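Local coordinates for dTDP-4-amino-4,6-dideoxyglucose formyltransferase (Shewanella sp. FDAARGOS_354, PDB 6V2T), which probably transfers a formyl group from a folate cofactor to the amino group of dTDP-4-amino-4,6-dideoxyglucose, a nucleotide-linked sugar of the lipopolysaccharide O-antigen pathway, at residues B[23-28]-B[89-94]; B[161-166]-B[176-181]. One frame throughout, in Å; residues are numbered along the deposited sequence.

Interaction 1. Residues B[23-28]-B[89-94]; sequences MMHVLI and VEHYEL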
# COMPACT_ATOMS: atom_id res chain seq x y z
N MET B 23 -26.21 32.50 30.79
CA MET B 23 -25.14 31.72 30.13
C MET B 23 -25.75 30.44 29.53
O MET B 23 -26.41 29.67 30.27
CB MET B 23 -24.03 31.40 31.14
CG MET B 23 -22.80 30.69 30.56
SD MET B 23 -22.00 31.53 29.18
CE MET B 23 -21.63 33.14 29.88
N MET B 24 -25.55 30.25 28.24
CA MET B 24 -25.79 28.94 27.58
C MET B 24 -24.55 28.05 27.72
O MET B 24 -23.46 28.51 27.35
CB MET B 24 -26.11 29.13 26.10
CG MET B 24 -26.69 27.84 25.49
SD MET B 24 -26.58 28.04 23.76
CE MET B 24 -27.50 26.59 23.24
N HIS B 25 -24.74 26.84 28.23
CA HIS B 25 -23.75 25.74 28.34
C HIS B 25 -23.98 24.74 27.20
O HIS B 25 -25.10 24.19 27.11
CB HIS B 25 -23.88 25.08 29.71
CG HIS B 25 -23.92 26.10 30.80
ND1 HIS B 25 -25.09 26.46 31.44
CD2 HIS B 25 -22.95 26.89 31.31
CE1 HIS B 25 -24.82 27.40 32.33
NE2 HIS B 25 -23.52 27.69 32.26
N VAL B 26 -22.96 24.53 26.37
CA VAL B 26 -22.96 23.53 25.26
C VAL B 26 -21.96 22.43 25.62
O VAL B 26 -20.78 22.79 25.92
CB VAL B 26 -22.62 24.17 23.91
CG1 VAL B 26 -22.42 23.13 22.82
CG2 VAL B 26 -23.65 25.22 23.51
N LEU B 27 -22.41 21.17 25.63
CA LEU B 27 -21.53 20.00 25.87
C LEU B 27 -21.13 19.37 24.53
O LEU B 27 -22.00 18.93 23.74
CB LEU B 27 -22.21 18.98 26.80
CG LEU B 27 -21.44 17.67 26.95
CD1 LEU B 27 -20.14 17.90 27.72
CD2 LEU B 27 -22.29 16.61 27.64
N ILE B 28 -19.82 19.28 24.29
CA ILE B 28 -19.28 18.61 23.09
C ILE B 28 -18.71 17.27 23.54
O ILE B 28 -17.81 17.24 24.41
CB ILE B 28 -18.33 19.56 22.34
CG1 ILE B 28 -19.12 20.79 21.87
CG2 ILE B 28 -17.65 18.85 21.18
CD1 ILE B 28 -18.25 21.93 21.47
N VAL B 89 -28.67 16.68 31.48
CA VAL B 89 -30.05 17.22 31.42
C VAL B 89 -30.16 18.41 32.38
O VAL B 89 -30.81 19.40 32.02
CB VAL B 89 -31.10 16.15 31.76
CG1 VAL B 89 -32.47 16.79 31.88
CG2 VAL B 89 -31.12 15.02 30.73
N GLU B 90 -29.55 18.29 33.56
CA GLU B 90 -29.46 19.36 34.59
C GLU B 90 -28.74 20.60 34.04
O GLU B 90 -29.28 21.70 34.20
CB GLU B 90 -28.77 18.77 35.83
CG GLU B 90 -28.42 19.79 36.91
CD GLU B 90 -29.61 20.58 37.42
OE1 GLU B 90 -30.76 20.12 37.25
OE2 GLU B 90 -29.38 21.67 37.99
N HIS B 91 -27.58 20.46 33.40
CA HIS B 91 -26.58 21.54 33.24
C HIS B 91 -26.54 22.12 31.82
O HIS B 91 -26.11 23.28 31.67
CB HIS B 91 -25.20 21.01 33.66
CG HIS B 91 -24.22 22.09 33.96
ND1 HIS B 91 -24.10 22.65 35.23
CD2 HIS B 91 -23.31 22.73 33.17
CE1 HIS B 91 -23.16 23.58 35.20
NE2 HIS B 91 -22.66 23.65 33.95
N TYR B 92 -26.87 21.35 30.78
CA TYR B 92 -26.59 21.78 29.39
C TYR B 92 -27.88 22.13 28.64
O TYR B 92 -28.89 21.46 28.75
CB TYR B 92 -25.76 20.71 28.68
CG TYR B 92 -24.37 20.60 29.24
CD1 TYR B 92 -23.38 21.50 28.88
CD2 TYR B 92 -24.05 19.60 30.15
CE1 TYR B 92 -22.10 21.40 29.39
CE2 TYR B 92 -22.76 19.49 30.67
CZ TYR B 92 -21.79 20.40 30.30
OH TYR B 92 -20.53 20.31 30.80
N GLU B 93 -27.79 23.15 27.81
CA GLU B 93 -28.91 23.53 26.90
C GLU B 93 -28.81 22.75 25.59
O GLU B 93 -29.84 22.64 24.86
CB GLU B 93 -28.88 25.04 26.66
CG GLU B 93 -29.43 25.83 27.83
CD GLU B 93 -28.60 25.79 29.10
OE1 GLU B 93 -27.36 26.02 29.04
OE2 GLU B 93 -29.19 25.54 30.14
N LEU B 94 -27.60 22.33 25.23
CA LEU B 94 -27.33 21.65 23.93
C LEU B 94 -26.21 20.63 24.10
O LEU B 94 -25.19 20.98 24.69
CB LEU B 94 -26.93 22.70 22.90
CG LEU B 94 -26.42 22.14 21.57
CD1 LEU B 94 -27.55 21.38 20.84
CD2 LEU B 94 -25.87 23.25 20.68
O HOH W 1 -27.42 25.66 31.95
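L27 CB sits over the centre of one face of the Y92 ring, 3.5 Å from its centroid and 11° off the ring normal, a CH-pi contact; H91 CD2 covers the opposite face near the rim, and H25 O lies at the edge. With CG anti to its carbonyl carbon (chi1 -68°), the Y92 ring reaches across to L27, and its hydroxyl bonds to D56. The H25 ring has H91 NE2 over one face and M23 C over the other, both off-centre; it meets the H91 ring obliquely, centroids 4.8 Å apart. E93 bends at chi2, bringing OE1 to H25 N at 2.9 Å, nearly straight, while E93 N returns to H25 O at 3.0 Å, gripping both backbone polar atoms of H25. One water donates to H91 O and E93 OE2 and lies in the H25 ring plane beside ND1. L27 N bonds to L94 O at 2.9 Å, whereas buried L94 N has no partner in the model. V26 and L94 form a parallel bridge, V26 CG1 4.1 Å from L94 CD2. Helix 82-91 leads into strand 94-98 beside strand 24-30, the second half of a beta-alpha-beta crossover from strand 75-77 in the Rossmann-like formyltransferase core.

Interaction 2. Residues B[161-166]-B[176-181]; sequences KEVPIF and ERVQQT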
# COMPACT_ATOMS: atom_id res chain seq x y z
N LYS B 161 -23.45 17.93 3.18
CA LYS B 161 -22.73 18.13 1.91
C LYS B 161 -22.11 16.81 1.45
O LYS B 161 -21.42 16.16 2.24
CB LYS B 161 -21.70 19.24 2.06
CG LYS B 161 -21.03 19.64 0.74
CD LYS B 161 -20.30 20.98 0.73
CE LYS B 161 -20.17 21.64 2.10
NZ LYS B 161 -19.29 22.83 2.09
N GLU B 162 -22.41 16.44 0.21
CA GLU B 162 -21.87 15.26 -0.47
C GLU B 162 -20.42 15.56 -0.82
O GLU B 162 -20.08 16.73 -1.06
CB GLU B 162 -22.70 14.94 -1.69
CG GLU B 162 -22.13 13.80 -2.51
CD GLU B 162 -23.07 13.19 -3.53
OE1 GLU B 162 -24.12 13.80 -3.78
OE2 GLU B 162 -22.77 12.08 -4.03
N VAL B 163 -19.58 14.55 -0.79
CA VAL B 163 -18.21 14.63 -1.33
C VAL B 163 -18.13 13.56 -2.41
O VAL B 163 -18.79 12.51 -2.32
CB VAL B 163 -17.11 14.50 -0.25
CG1 VAL B 163 -17.40 15.37 0.96
CG2 VAL B 163 -16.89 13.07 0.16
N PRO B 164 -17.37 13.86 -3.49
CA PRO B 164 -17.20 12.91 -4.58
C PRO B 164 -16.32 11.75 -4.11
O PRO B 164 -15.54 11.92 -3.18
CB PRO B 164 -16.51 13.76 -5.67
CG PRO B 164 -15.74 14.80 -4.89
CD PRO B 164 -16.59 15.09 -3.67
N ILE B 165 -16.55 10.59 -4.71
CA ILE B 165 -15.66 9.40 -4.65
C ILE B 165 -15.08 9.16 -6.04
O ILE B 165 -15.87 9.02 -6.99
CB ILE B 165 -16.41 8.17 -4.15
CG1 ILE B 165 -17.03 8.44 -2.78
CG2 ILE B 165 -15.47 6.97 -4.11
CD1 ILE B 165 -17.72 7.24 -2.20
N PHE B 166 -13.76 9.02 -6.12
CA PHE B 166 -13.07 8.69 -7.38
C PHE B 166 -12.72 7.21 -7.42
O PHE B 166 -12.63 6.56 -6.34
CB PHE B 166 -11.87 9.64 -7.53
CG PHE B 166 -12.22 11.10 -7.38
CD1 PHE B 166 -13.03 11.73 -8.31
CD2 PHE B 166 -11.75 11.84 -6.31
CE1 PHE B 166 -13.35 13.08 -8.18
CE2 PHE B 166 -12.08 13.18 -6.18
CZ PHE B 166 -12.88 13.80 -7.11
N GLU B 176 -10.55 11.50 4.37
CA GLU B 176 -9.88 12.81 4.52
C GLU B 176 -10.72 13.89 3.83
O GLU B 176 -10.78 14.99 4.35
CB GLU B 176 -8.45 12.75 3.99
CG GLU B 176 -7.52 12.00 4.93
CD GLU B 176 -6.07 11.83 4.48
OE1 GLU B 176 -5.74 12.01 3.29
OE2 GLU B 176 -5.28 11.45 5.33
N ARG B 177 -11.31 13.59 2.67
CA ARG B 177 -12.14 14.55 1.91
C ARG B 177 -13.41 14.84 2.73
O ARG B 177 -13.81 16.00 2.84
CB ARG B 177 -12.37 13.97 0.52
CG ARG B 177 -13.02 14.92 -0.47
CD ARG B 177 -13.21 14.31 -1.84
NE ARG B 177 -11.98 13.73 -2.35
CZ ARG B 177 -11.77 12.47 -2.74
NH1 ARG B 177 -12.73 11.56 -2.75
NH2 ARG B 177 -10.56 12.12 -3.11
N VAL B 178 -13.98 13.83 3.38
CA VAL B 178 -15.15 13.98 4.28
C VAL B 178 -14.75 14.87 5.45
O VAL B 178 -15.51 15.84 5.73
CB VAL B 178 -15.71 12.63 4.73
CG1 VAL B 178 -16.73 12.77 5.85
CG2 VAL B 178 -16.31 11.89 3.56
N GLN B 179 -13.59 14.63 6.06
CA GLN B 179 -13.12 15.42 7.23
C GLN B 179 -13.03 16.89 6.82
O GLN B 179 -13.44 17.75 7.64
CB GLN B 179 -11.77 14.96 7.78
CG GLN B 179 -11.78 13.61 8.50
CD GLN B 179 -10.40 13.25 9.02
OE1 GLN B 179 -9.44 12.99 8.27
NE2 GLN B 179 -10.28 13.20 10.33
N GLN B 180 -12.56 17.19 5.60
CA GLN B 180 -12.43 18.60 5.13
C GLN B 180 -13.83 19.24 5.04
O GLN B 180 -13.99 20.40 5.46
CB GLN B 180 -11.74 18.69 3.77
CG GLN B 180 -11.41 20.13 3.38
CD GLN B 180 -10.65 20.87 4.46
OE1 GLN B 180 -9.55 20.46 4.87
NE2 GLN B 180 -11.24 21.95 4.96
N THR B 181 -14.78 18.51 4.48
CA THR B 181 -16.19 18.93 4.33
C THR B 181 -16.84 19.13 5.71
O THR B 181 -17.66 20.06 5.81
CB THR B 181 -16.94 17.96 3.42
OG1 THR B 181 -16.61 18.43 2.12
CG2 THR B 181 -18.44 17.97 3.60
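R177 crosses P164 and F166 obliquely, reaching from helix 171-194 toward the chain that leaves strand 157-163. This is a beta-loop-alpha unit at the edge of the formyltransferase sheet: the helix packs back on the strand that precedes it, their segment axes 8.8 Å apart and running nearly antiparallel, at 155°. The guanidinium turns one face to the F166 ring, with CE2 over its centre and 3.5 Å from CZ of R177. Conversely, R177 NH2 lies at the ring edge, close to the ring plane, and the two planes meet at 67°, so edge meets face without a parallel stack. Bent at chi3, the arginine runs past the proline ring, its CD 3.9 Å from P164 CD. NH1 also forms a salt bridge with D169, whose carboxylate accepts a bond from F166 N as well; one acid thus holds both partners. One residue before P164, V163 faces the helix. Its CG2 meets V178 CG2 at 3.6 Å, the side chains crossing at about a right angle, whereas V163 CG1 passes T181 OG1 at 3.4 Å, the two side chains running antiparallel. T181 CG2 rests 3.8 Å from K161 CB. Finally, R177 NH1 donates to P164 O at 2.9 Å, the donor tilted 34° from the carbonyl plane.

In the fold
Both contacts reach the same mixed sheet, but on opposite sides of the chain's centre, with nearest atoms about 14 Å apart. Interaction 1 joins two neighbouring parallel strands in the interior of the strand order and includes the end of helix 82-91; interaction 2 sets helix 171-194 against 157-163, an edge strand of the sheet within this chain. Each combines buried side chains (V26, L27 and L94; V163 and V178, with the threonine T181) with a more exposed polar margin. In 23-28/89-94 main-chain bonds run through the buried part, and at the margin the E93 carboxylate and a water add to them. In 161-166/176-181 side-chain packing dominates, and one arginine supplies the hydrogen bond across the segments.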